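Side-chain contacts in periplasmic binding protein (Roseiflexus sp. RS-1, PDB 5GJ3), which binds heme, here two molecules at once, and probably hands it on to the membrane transporter of a bacterial heme-acquisition system: residues S55-G58 with I59-N63; A100-Q103 with K104-V108; R151-D154 with V155-V158; P188-P191 with E192-I195. One frame throughout, in Å; residues are numbered along the deposited sequence.

In the fold
Three of the four contacts hold turns of helix and one the bend of a hairpin. Contact 2 is the most interior, lying on helix 100-111, where a lysine reaches a zinc site. Contacts 1 and 4 are more peripheral, partly buried helix starts, each with a serine hydroxyl at the N-cap and aliphatic residues turned inward. Contact 3 lies at the surface, and its chemistry is set by an arginine laid on heme. Contacts 3 and 4 touch where strand 155-159 runs beside the chain leaving strand 186-188: Q156 O meets L189 N, and V158 packs on L189 and V193. Contact 1, about 43 Å from contact 4 between centres, belongs with the parallel sheet of strand 8-10.

Contact 1 of 4, residues S55-G58 with I59-N63; sequences SAEG and ILSLN
The carbonyl oxygen of S55 takes the amide hydrogen of I59, with 3.0 Å from I59 N to S55 O, as helix 56-60 begins. One residue on, A56 O receives L60 N at 2.8 Å. The third carbonyl has two donors: E57 O accepts S61 N at 3.0 Å and, more weakly, S61 OG at 3.1 Å. The hydroxyl can double back because OG sits between the backbone N and the carbonyl carbon of its own residue (chi1 78°). The helix start is capped by S55, whose OG accepts the amide of G58 at 2.8 Å from G58 N. At the far end L62 N bonds to I59 O and N63 N to L60 O, the latter closing a type I turn.

Carbon fills in around the polar backbone. CG1 of I59 lies 3.4 Å from S55 O, CG of L60 lies beside A56 O, and CG of L62 is 3.5 Å from G58 O. The E57 chain bends at chi2 so that OE2 comes alongside CB of S61. Beyond these residues, I59 and L60 pack on I82 of helix 76-84, I59 and L62 on V9 of strand 8-10, and R7 binds L62 O. The chemistry implies a short helix tied by local bonds: S55 OG caps G58 N, E57 O keeps both S61 donors, and L62 N and N63 N satisfy I59 O and L60 O.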
loop_
_atom_site.group_PDB
_atom_site.type_symbol
_atom_site.label_atom_id
_atom_site.label_comp_id
_atom_site.label_asym_id
_atom_site.label_seq_id
_atom_site.Cartn_x
_atom_site.Cartn_y
_atom_site.Cartn_z
ATOM N N SER A 55 8.928 -13.654 12.950
ATOM C CA SER A 55 9.747 -14.508 13.833
ATOM C C SER A 55 10.114 -13.779 15.163
ATOM O O SER A 55 10.870 -12.790 15.136
ATOM C CB SER A 55 11.072 -14.812 13.175
ATOM O OG SER A 55 11.903 -15.513 14.079
ATOM N N ALA A 56 9.639 -14.282 16.297
ATOM C CA ALA A 56 10.033 -13.739 17.597
ATOM C C ALA A 56 11.560 -13.791 17.767
ATOM O O ALA A 56 12.180 -12.786 18.153
ATOM C CB ALA A 56 9.310 -14.473 18.748
ATOM N N GLU A 57 12.165 -14.943 17.475
ATOM C CA GLU A 57 13.635 -15.087 17.585
ATOM C C GLU A 57 14.404 -14.169 16.616
ATOM O O GLU A 57 15.412 -13.583 16.990
ATOM C CB GLU A 57 14.082 -16.557 17.423
ATOM C CG GLU A 57 15.603 -16.787 17.307
ATOM C CD GLU A 57 16.410 -16.419 18.568
ATOM O OE1 GLU A 57 15.814 -16.126 19.642
ATOM O OE2 GLU A 57 17.671 -16.413 18.497
ATOM N N GLY A 58 13.913 -14.026 15.386
ATOM C CA GLY A 58 14.510 -13.111 14.438
ATOM C C GLY A 58 14.484 -11.657 14.922
ATOM O O GLY A 58 15.425 -10.911 14.698
ATOM N N ILE A 59 13.398 -11.240 15.562
ATOM C CA ILE A 59 13.343 -9.894 16.125
ATOM C C ILE A 59 14.280 -9.823 17.376
ATOM O O ILE A 59 15.081 -8.887 17.512
ATOM C CB ILE A 59 11.883 -9.528 16.575
ATOM C CG1 ILE A 59 10.940 -9.392 15.377
ATOM C CG2 ILE A 59 11.851 -8.227 17.388
ATOM C CD1 ILE A 59 9.471 -9.667 15.736
ATOM N N LEU A 60 14.127 -10.760 18.314
ATOM C CA LEU A 60 14.836 -10.600 19.627
ATOM C C LEU A 60 16.353 -10.744 19.561
ATOM O O LEU A 60 17.085 -10.109 20.332
ATOM C CB LEU A 60 14.223 -11.477 20.721
ATOM C CG LEU A 60 12.749 -11.151 21.002
ATOM C CD1 LEU A 60 12.149 -12.303 21.782
ATOM C CD2 LEU A 60 12.547 -9.817 21.747
ATOM N N SER A 61 16.824 -11.533 18.596
ATOM C CA SER A 61 18.240 -11.721 18.433
ATOM C C SER A 61 18.942 -10.462 17.864
ATOM O O SER A 61 20.170 -10.405 17.841
ATOM C CB SER A 61 18.526 -12.963 17.608
ATOM O OG SER A 61 18.321 -12.710 16.245
ATOM N N LEU A 62 18.176 -9.454 17.435
ATOM C CA LEU A 62 18.784 -8.192 17.008
ATOM C C LEU A 62 18.982 -7.214 18.176
ATOM O O LEU A 62 19.415 -6.088 17.953
ATOM C CB LEU A 62 17.958 -7.510 15.908
ATOM C CG LEU A 62 17.743 -8.350 14.644
ATOM C CD1 LEU A 62 16.709 -7.680 13.746
ATOM C CD2 LEU A 62 19.071 -8.592 13.922
ATOM N N ASN A 63 18.613 -7.645 19.390
ATOM C CA ASN A 63 18.670 -6.825 20.614
ATOM C C ASN A 63 18.089 -5.456 20.416
ATOM O O ASN A 63 18.778 -4.431 20.652
ATOM C CB ASN A 63 20.101 -6.699 21.169
ATOM C CG ASN A 63 20.749 -8.041 21.350
ATOM O OD1 ASN A 63 21.803 -8.293 20.792
ATOM N ND2 ASN A 63 20.087 -8.931 22.067
#

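Contact 2 of 4, residues A100-Q103 with K104-V108; sequences APQQ and KIRFV
R106 turns its guanidinium back to Q102 one helical turn earlier, and NH1 donates to Q102 OE1 at 2.8 Å, though NH1 is modelled too close to a neighbouring atom for its place to be certain. The amide and guanidinium planes are inclined by 46°, and NH2 forms a salt bridge with E119. The Q102 chain bends at chi2 (-76°), which carries its amide toward the arginine. Were this glutamine an alanine, NH1 would probably lack its acceptor within the helix, with E119 still holding NH2. K104 directs its polar end elsewhere: NZ makes a salt bridge with D94 and hydrogen bonds with D14 and G245 O.

The backbone forms regular helical bonds: K104 N to A100 O at 2.9 Å, I105 N to P101 O at 2.9 Å, R106 N to Q102 O at 3.0 Å and F107 N to Q103 O at 3.0 Å. On its way to the zinc site the lysine passes over A100, with CE 4.2 Å from the alanine CB. I105 lies over the previous turn, its CG1 3.2 Å from P101 O.

P101 and I105 face V125 of helix 115-136, K104 and V108 face I18 of helix 13-21, and F107 and V108 lie on I68 of strand 66-70. This amphipathic helix sets its buried lysine beside the zinc site of D14, D70 and D94, not as a ligand.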
loop_
_atom_site.group_PDB
_atom_site.type_symbol
_atom_site.label_atom_id
_atom_site.label_comp_id
_atom_site.label_asym_id
_atom_site.label_seq_id
_atom_site.Cartn_x
_atom_site.Cartn_y
_atom_site.Cartn_z
ATOM N N ALA A 100 -5.076 7.683 7.490
ATOM C CA ALA A 100 -4.022 6.768 7.974
ATOM C C ALA A 100 -2.560 7.295 7.806
ATOM O O ALA A 100 -1.768 7.155 8.747
ATOM C CB ALA A 100 -4.176 5.366 7.361
ATOM N N PRO A 101 -2.198 7.898 6.641
ATOM C CA PRO A 101 -0.802 8.392 6.492
ATOM C C PRO A 101 -0.408 9.322 7.673
ATOM O O PRO A 101 0.577 9.070 8.374
ATOM C CB PRO A 101 -0.833 9.161 5.144
ATOM C CG PRO A 101 -1.876 8.403 4.369
ATOM C CD PRO A 101 -2.984 8.158 5.410
ATOM N N GLN A 102 -1.210 10.342 7.910
ATOM C CA GLN A 102 -0.953 11.315 8.998
ATOM C C GLN A 102 -0.913 10.648 10.414
ATOM O O GLN A 102 -0.069 10.949 11.267
ATOM C CB GLN A 102 -2.002 12.433 8.871
ATOM C CG GLN A 102 -2.407 13.188 10.119
ATOM C CD GLN A 102 -3.356 12.454 11.082
ATOM O OE1 GLN A 102 -3.074 12.389 12.286
ATOM N NE2 GLN A 102 -4.486 11.924 10.569
ATOM N N GLN A 103 -1.863 9.761 10.663
ATOM C CA GLN A 103 -1.897 9.060 11.937
ATOM C C GLN A 103 -0.637 8.199 12.151
ATOM O O GLN A 103 -0.046 8.220 13.220
ATOM C CB GLN A 103 -3.152 8.203 11.947
ATOM C CG GLN A 103 -3.655 7.751 13.280
ATOM C CD GLN A 103 -4.933 6.966 13.037
ATOM O OE1 GLN A 103 -5.004 5.768 13.308
ATOM N NE2 GLN A 103 -5.911 7.623 12.397
ATOM N N LYS A 104 -0.211 7.454 11.131
ATOM C CA LYS A 104 0.972 6.596 11.283
ATOM C C LYS A 104 2.250 7.423 11.429
ATOM O O LYS A 104 3.201 7.049 12.194
ATOM C CB LYS A 104 1.088 5.605 10.112
ATOM C CG LYS A 104 0.000 4.510 10.169
ATOM C CD LYS A 104 0.147 3.497 9.012
ATOM C CE LYS A 104 -0.176 4.043 7.659
ATOM N NZ LYS A 104 -0.193 2.991 6.548
ATOM N N ILE A 105 2.274 8.543 10.700
ATOM C CA ILE A 105 3.440 9.449 10.784
ATOM C C ILE A 105 3.588 10.016 12.191
ATOM O O ILE A 105 4.693 9.956 12.756
ATOM C CB ILE A 105 3.401 10.568 9.715
ATOM C CG1 ILE A 105 3.679 9.971 8.320
ATOM C CG2 ILE A 105 4.416 11.681 10.032
ATOM C CD1 ILE A 105 3.144 10.863 7.221
ATOM N N ARG A 106 2.481 10.522 12.768
ATOM C CA ARG A 106 2.518 11.032 14.161
ATOM C C ARG A 106 2.890 9.967 15.189
ATOM O O ARG A 106 3.626 10.248 16.171
ATOM C CB ARG A 106 1.189 11.720 14.544
ATOM C CG ARG A 106 0.909 12.948 13.668
ATOM C CD ARG A 106 -0.399 13.664 14.051
ATOM N NE ARG A 106 -0.294 15.038 13.588
ATOM C CZ ARG A 106 -1.032 15.596 12.618
ATOM N NH1 ARG A 106 -2.011 14.920 12.016
ATOM N NH2 ARG A 106 -0.822 16.873 12.276
ATOM N N PHE A 107 2.400 8.737 14.967
ATOM C CA PHE A 107 2.701 7.611 15.857
ATOM C C PHE A 107 4.219 7.303 15.877
ATOM O O PHE A 107 4.835 7.198 16.957
ATOM C CB PHE A 107 1.882 6.389 15.440
ATOM C CG PHE A 107 2.480 5.058 15.846
ATOM C CD1 PHE A 107 2.349 4.594 17.163
ATOM C CD2 PHE A 107 3.077 4.228 14.882
ATOM C CE1 PHE A 107 2.842 3.311 17.537
ATOM C CE2 PHE A 107 3.547 2.960 15.219
ATOM C CZ PHE A 107 3.437 2.475 16.577
ATOM N N VAL A 108 4.816 7.211 14.704
ATOM C CA VAL A 108 6.253 6.907 14.617
ATOM C C VAL A 108 7.048 8.086 15.194
ATOM O O VAL A 108 8.037 7.886 15.967
ATOM C CB VAL A 108 6.706 6.594 13.183
ATOM C CG1 VAL A 108 8.249 6.438 13.115
ATOM C CG2 VAL A 108 6.048 5.301 12.655
#

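Contact 3 of 4, residues R151-D154 with V155-V158; sequences RGTD and VQQV. With HEM (protoporphyrin IX containing Fe), chain C.
R151 is sandwiched between heme and V155. On one face of its guanidinium the porphyrin carbon C2D lies 3.4 Å above the plane, over the centre, and the group runs nearly parallel to the macrocycle. CG2 of V155 covers the opposite face, 3.7 Å from the plane and displaced toward the rim. Farther back on the chain, CD of R151 is 3.0 Å from the heme propionate oxygen O1A. A bend at chi3 (73°) turns the end of the arginine so that it can lie flat on the pyrrole. NH2 also makes a weak hydrogen bond with the hydroxyl of Y149, another residue of the heme pocket.

At the root of the side chain, CB of R151 meets CB of V155 at 3.8 Å, and R151 N donates to V155 O at 3.2 Å. In the outer shell, the type I turn from G152 to V155 brings the two together; V155 N reaches G152 O at 3.3 Å from above the carbonyl plane. G152 has a positive phi, which suits glycine, and its N bonds to S211 OG.

The turn links antiparallel strands 144-151 and 155-159, and the latter continues the sheet toward strand 186-188.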
loop_
_atom_site.group_PDB
_atom_site.type_symbol
_atom_site.label_atom_id
_atom_site.label_comp_id
_atom_site.label_asym_id
_atom_site.label_seq_id
_atom_site.Cartn_x
_atom_site.Cartn_y
_atom_site.Cartn_z
ATOM N N ARG A 151 -1.523 -13.585 -8.964
ATOM C CA ARG A 151 -0.370 -14.341 -8.521
ATOM C C ARG A 151 -0.293 -15.533 -9.440
ATOM O O ARG A 151 -0.802 -16.594 -9.113
ATOM C CB ARG A 151 -0.487 -14.752 -7.055
ATOM C CG ARG A 151 0.892 -14.946 -6.430
ATOM C CD ARG A 151 0.827 -15.054 -4.912
ATOM N NE ARG A 151 0.286 -16.329 -4.484
ATOM C CZ ARG A 151 -0.905 -16.510 -3.917
ATOM N NH1 ARG A 151 -1.279 -17.741 -3.566
ATOM N NH2 ARG A 151 -1.720 -15.480 -3.676
ATOM N N GLY A 152 0.281 -15.280 -10.624
ATOM C CA GLY A 152 0.207 -16.181 -11.761
ATOM C C GLY A 152 -1.227 -16.378 -12.212
ATOM O O GLY A 152 -2.176 -15.840 -11.637
ATOM N N THR A 153 -1.387 -17.189 -13.240
ATOM C CA THR A 153 -2.715 -17.504 -13.782
ATOM C C THR A 153 -3.601 -18.302 -12.803
ATOM O O THR A 153 -4.814 -18.340 -12.949
ATOM C CB THR A 153 -2.585 -18.101 -15.205
ATOM O OG1 THR A 153 -2.496 -17.001 -16.125
ATOM C CG2 THR A 153 -3.758 -18.985 -15.577
ATOM N N ASP A 154 -3.008 -18.857 -11.756
ATOM C CA ASP A 154 -3.793 -19.537 -10.746
ATOM C C ASP A 154 -4.660 -18.644 -9.844
ATOM O O ASP A 154 -5.739 -19.051 -9.399
ATOM C CB ASP A 154 -2.851 -20.374 -9.905
ATOM C CG ASP A 154 -2.354 -21.595 -10.662
ATOM O OD1 ASP A 154 -3.177 -22.186 -11.393
ATOM O OD2 ASP A 154 -1.158 -21.956 -10.544
ATOM N N VAL A 155 -4.200 -17.427 -9.573
ATOM C CA VAL A 155 -4.833 -16.591 -8.530
ATOM C C VAL A 155 -5.257 -15.268 -9.156
ATOM O O VAL A 155 -4.415 -14.575 -9.734
ATOM C CB VAL A 155 -3.864 -16.376 -7.336
ATOM C CG1 VAL A 155 -4.333 -15.230 -6.419
ATOM C CG2 VAL A 155 -3.703 -17.688 -6.559
ATOM N N GLN A 156 -6.562 -14.967 -9.096
ATOM C CA GLN A 156 -7.127 -13.743 -9.678
ATOM C C GLN A 156 -8.260 -13.257 -8.802
ATOM O O GLN A 156 -9.331 -13.879 -8.733
ATOM C CB GLN A 156 -7.597 -13.991 -11.120
ATOM C CG GLN A 156 -6.424 -14.268 -12.049
ATOM C CD GLN A 156 -6.724 -15.241 -13.147
ATOM O OE1 GLN A 156 -5.851 -16.007 -13.549
ATOM N NE2 GLN A 156 -7.925 -15.180 -13.689
ATOM N N GLN A 157 -7.994 -12.158 -8.103
ATOM C CA GLN A 157 -8.902 -11.617 -7.109
ATOM C C GLN A 157 -9.143 -10.132 -7.396
ATOM O O GLN A 157 -8.280 -9.438 -7.926
ATOM C CB GLN A 157 -8.340 -11.777 -5.691
ATOM C CG GLN A 157 -8.021 -13.219 -5.288
ATOM C CD GLN A 157 -9.218 -13.957 -4.713
ATOM O OE1 GLN A 157 -9.575 -15.036 -5.186
ATOM N NE2 GLN A 157 -9.847 -13.377 -3.704
ATOM N N VAL A 158 -10.332 -9.674 -7.041
ATOM C CA VAL A 158 -10.774 -8.326 -7.322
ATOM C C VAL A 158 -10.969 -7.704 -5.948
ATOM O O VAL A 158 -11.432 -8.394 -5.031
ATOM C CB VAL A 158 -12.133 -8.378 -8.083
ATOM C CG1 VAL A 158 -12.839 -7.041 -8.034
ATOM C CG2 VAL A 158 -11.936 -8.821 -9.518
HETATM C CHA HEM C . 2.484 -13.846 -2.171
HETATM C CHB HEM C . 1.416 -9.099 -2.127
HETATM C CHC HEM C . -3.045 -10.007 -0.291
HETATM C CHD HEM C . -1.845 -14.723 -0.109
HETATM C C1A HEM C . 2.554 -12.480 -2.272
HETATM C C2A HEM C . 3.738 -11.780 -2.625
HETATM C C3A HEM C . 3.432 -10.447 -2.603
HETATM C C4A HEM C . 2.070 -10.328 -2.235
HETATM C CMA HEM C . 4.360 -9.281 -2.941
HETATM C CAA HEM C . 5.098 -12.407 -2.949
HETATM C CBA HEM C . 5.437 -12.381 -4.449
HETATM C CGA HEM C . 4.657 -13.381 -5.275
HETATM O O1A HEM C . 3.606 -13.917 -4.869
HETATM O O2A HEM C . 5.037 -13.683 -6.422
HETATM C C1B HEM C . 0.109 -8.945 -1.609
HETATM C C2B HEM C . -0.516 -7.669 -1.444
HETATM C C3B HEM C . -1.749 -7.887 -0.914
HETATM C C4B HEM C . -1.887 -9.374 -0.767
HETATM C CMB HEM C . 0.108 -6.337 -1.788
HETATM C CAB HEM C . -2.781 -6.899 -0.563
HETATM C CBB HEM C . -3.587 -6.483 -1.509
HETATM C C1C HEM C . -3.106 -11.388 -0.041
HETATM C C2C HEM C . -4.133 -12.034 0.671
HETATM C C3C HEM C . -3.800 -13.400 0.719
HETATM C C4C HEM C . -2.553 -13.541 0.034
HETATM C CMC HEM C . -5.359 -11.326 1.217
HETATM C CAC HEM C . -4.526 -14.562 1.322
HETATM C CBC HEM C . -5.819 -14.575 1.619
HETATM C C1D HEM C . -0.551 -14.801 -0.634
HETATM C C2D HEM C . 0.164 -16.105 -0.709
HETATM C C3D HEM C . 1.372 -15.869 -1.298
HETATM C C4D HEM C . 1.372 -14.421 -1.568
HETATM C CMD HEM C . -0.389 -17.416 -0.201
HETATM C CAD HEM C . 2.494 -16.854 -1.606
HETATM C CBD HEM C . 3.550 -17.049 -0.485
HETATM C CGD HEM C . 4.705 -17.916 -0.981
HETATM O O1D HEM C . 5.770 -18.121 -0.325
HETATM O O2D HEM C . 4.638 -18.483 -2.097
HETATM N NA HEM C . 1.507 -11.579 -2.039
HETATM N NB HEM C . -0.753 -9.905 -1.265
HETATM N NC HEM C . -2.150 -12.318 -0.422
HETATM N ND HEM C . 0.166 -13.843 -1.249
HETATM FE FE HEM C . -0.292 -11.972 -1.293
#

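Contact 4 of 4, residues P188-P191 with E192-I195; sequences PLSP and EVVI
P188 opens the segment with its carbonyl oxygen 3.8 Å from CG2 of V193, beside the contact that L189 makes with V193 and V194. L189 extends its side chain with CG anti to the backbone N (chi1 -172°), and CD1 comes to rest against V194 CG2 at 3.7 Å and V193 CG1 at 4.1 Å, crossing both valines obliquely. S190 is the N-cap of helix 191-197. Its OG accepts the amide of V193 at 3.1 Å from V193 N, and at the same time donates to OE1 of E192 at 3.1 Å, meeting that oxygen on its anti side and 16° out of the carboxylate plane. The carbonyl of S190 takes V194 N in a bond of 3.0 Å and 168° at the hydrogen, whereas its own backbone N is buried without a partner. With an alanine in place of the capping serine, V193 N would probably go uncapped and the E192 carboxylate lose its hydroxyl mate, free to swing away. P191 follows as the first helical residue; its ring lies beside the folded E192 chain, with CD 3.6 Å from E192 OE1, and its carbonyl accepts I195 N at 3.0 Å.

Leaving strand 186-188, the chain enters helix 191-197 with its aliphatic side inward: L189 and V193 pack on V158 of strand 155-159, V193 also on I183, and V194 on L224 and T227.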
loop_
_atom_site.group_PDB
_atom_site.type_symbol
_atom_site.label_atom_id
_atom_site.label_comp_id
_atom_site.label_asym_id
_atom_site.label_seq_id
_atom_site.Cartn_x
_atom_site.Cartn_y
_atom_site.Cartn_z
ATOM N N PRO A 188 -12.847 -13.689 -5.759
ATOM C CA PRO A 188 -12.329 -14.203 -7.027
ATOM C C PRO A 188 -12.877 -13.484 -8.273
ATOM O O PRO A 188 -14.045 -13.111 -8.310
ATOM C CB PRO A 188 -12.728 -15.722 -7.021
ATOM C CG PRO A 188 -13.597 -15.933 -5.819
ATOM C CD PRO A 188 -13.413 -14.760 -4.891
ATOM N N LEU A 189 -11.998 -13.264 -9.246
ATOM C CA LEU A 189 -12.393 -12.870 -10.583
ATOM C C LEU A 189 -13.221 -14.014 -11.220
ATOM O O LEU A 189 -12.949 -15.198 -10.982
ATOM C CB LEU A 189 -11.156 -12.545 -11.433
ATOM C CG LEU A 189 -11.400 -11.924 -12.826
ATOM C CD1 LEU A 189 -12.096 -10.571 -12.703
ATOM C CD2 LEU A 189 -10.107 -11.763 -13.612
ATOM N N SER A 190 -14.258 -13.654 -11.981
ATOM C CA SER A 190 -15.118 -14.628 -12.679
ATOM C C SER A 190 -15.677 -14.002 -13.958
ATOM O O SER A 190 -15.742 -12.759 -14.059
ATOM C CB SER A 190 -16.272 -15.085 -11.766
ATOM O OG SER A 190 -17.302 -14.118 -11.707
ATOM N N PRO A 191 -16.093 -14.845 -14.933
ATOM C CA PRO A 191 -16.824 -14.332 -16.104
ATOM C C PRO A 191 -17.915 -13.295 -15.737
ATOM O O PRO A 191 -18.019 -12.233 -16.375
ATOM C CB PRO A 191 -17.453 -15.605 -16.705
ATOM C CG PRO A 191 -16.458 -16.685 -16.349
ATOM C CD PRO A 191 -15.928 -16.320 -14.981
ATOM N N GLU A 192 -18.681 -13.592 -14.702
ATOM C CA GLU A 192 -19.763 -12.743 -14.229
ATOM C C GLU A 192 -19.270 -11.379 -13.751
ATOM O O GLU A 192 -19.894 -10.346 -14.059
ATOM C CB GLU A 192 -20.510 -13.424 -13.081
ATOM C CG GLU A 192 -21.276 -14.688 -13.467
ATOM C CD GLU A 192 -20.404 -15.937 -13.671
ATOM O OE1 GLU A 192 -19.168 -15.905 -13.449
ATOM O OE2 GLU A 192 -20.973 -16.985 -14.060
ATOM N N VAL A 193 -18.171 -11.382 -12.976
ATOM C CA VAL A 193 -17.553 -10.148 -12.457
ATOM C C VAL A 193 -17.146 -9.273 -13.660
ATOM O O VAL A 193 -17.453 -8.101 -13.686
ATOM C CB VAL A 193 -16.303 -10.473 -11.561
ATOM C CG1 VAL A 193 -15.646 -9.189 -11.078
ATOM C CG2 VAL A 193 -16.706 -11.359 -10.365
ATOM N N VAL A 194 -16.487 -9.881 -14.649
ATOM C CA VAL A 194 -15.999 -9.172 -15.849
ATOM C C VAL A 194 -17.164 -8.540 -16.669
ATOM O O VAL A 194 -17.075 -7.374 -17.068
ATOM C CB VAL A 194 -15.036 -10.031 -16.724
ATOM C CG1 VAL A 194 -14.608 -9.272 -17.981
ATOM C CG2 VAL A 194 -13.804 -10.464 -15.932
ATOM N N ILE A 195 -18.269 -9.285 -16.842
ATOM C CA ILE A 195 -19.458 -8.743 -17.527
ATOM C C ILE A 195 -19.992 -7.547 -16.802
ATOM O O ILE A 195 -20.263 -6.523 -17.422
ATOM C CB ILE A 195 -20.634 -9.732 -17.633
ATOM C CG1 ILE A 195 -20.283 -10.885 -18.551
ATOM C CG2 ILE A 195 -21.911 -8.967 -18.038
ATOM C CD1 ILE A 195 -21.188 -12.090 -18.375
#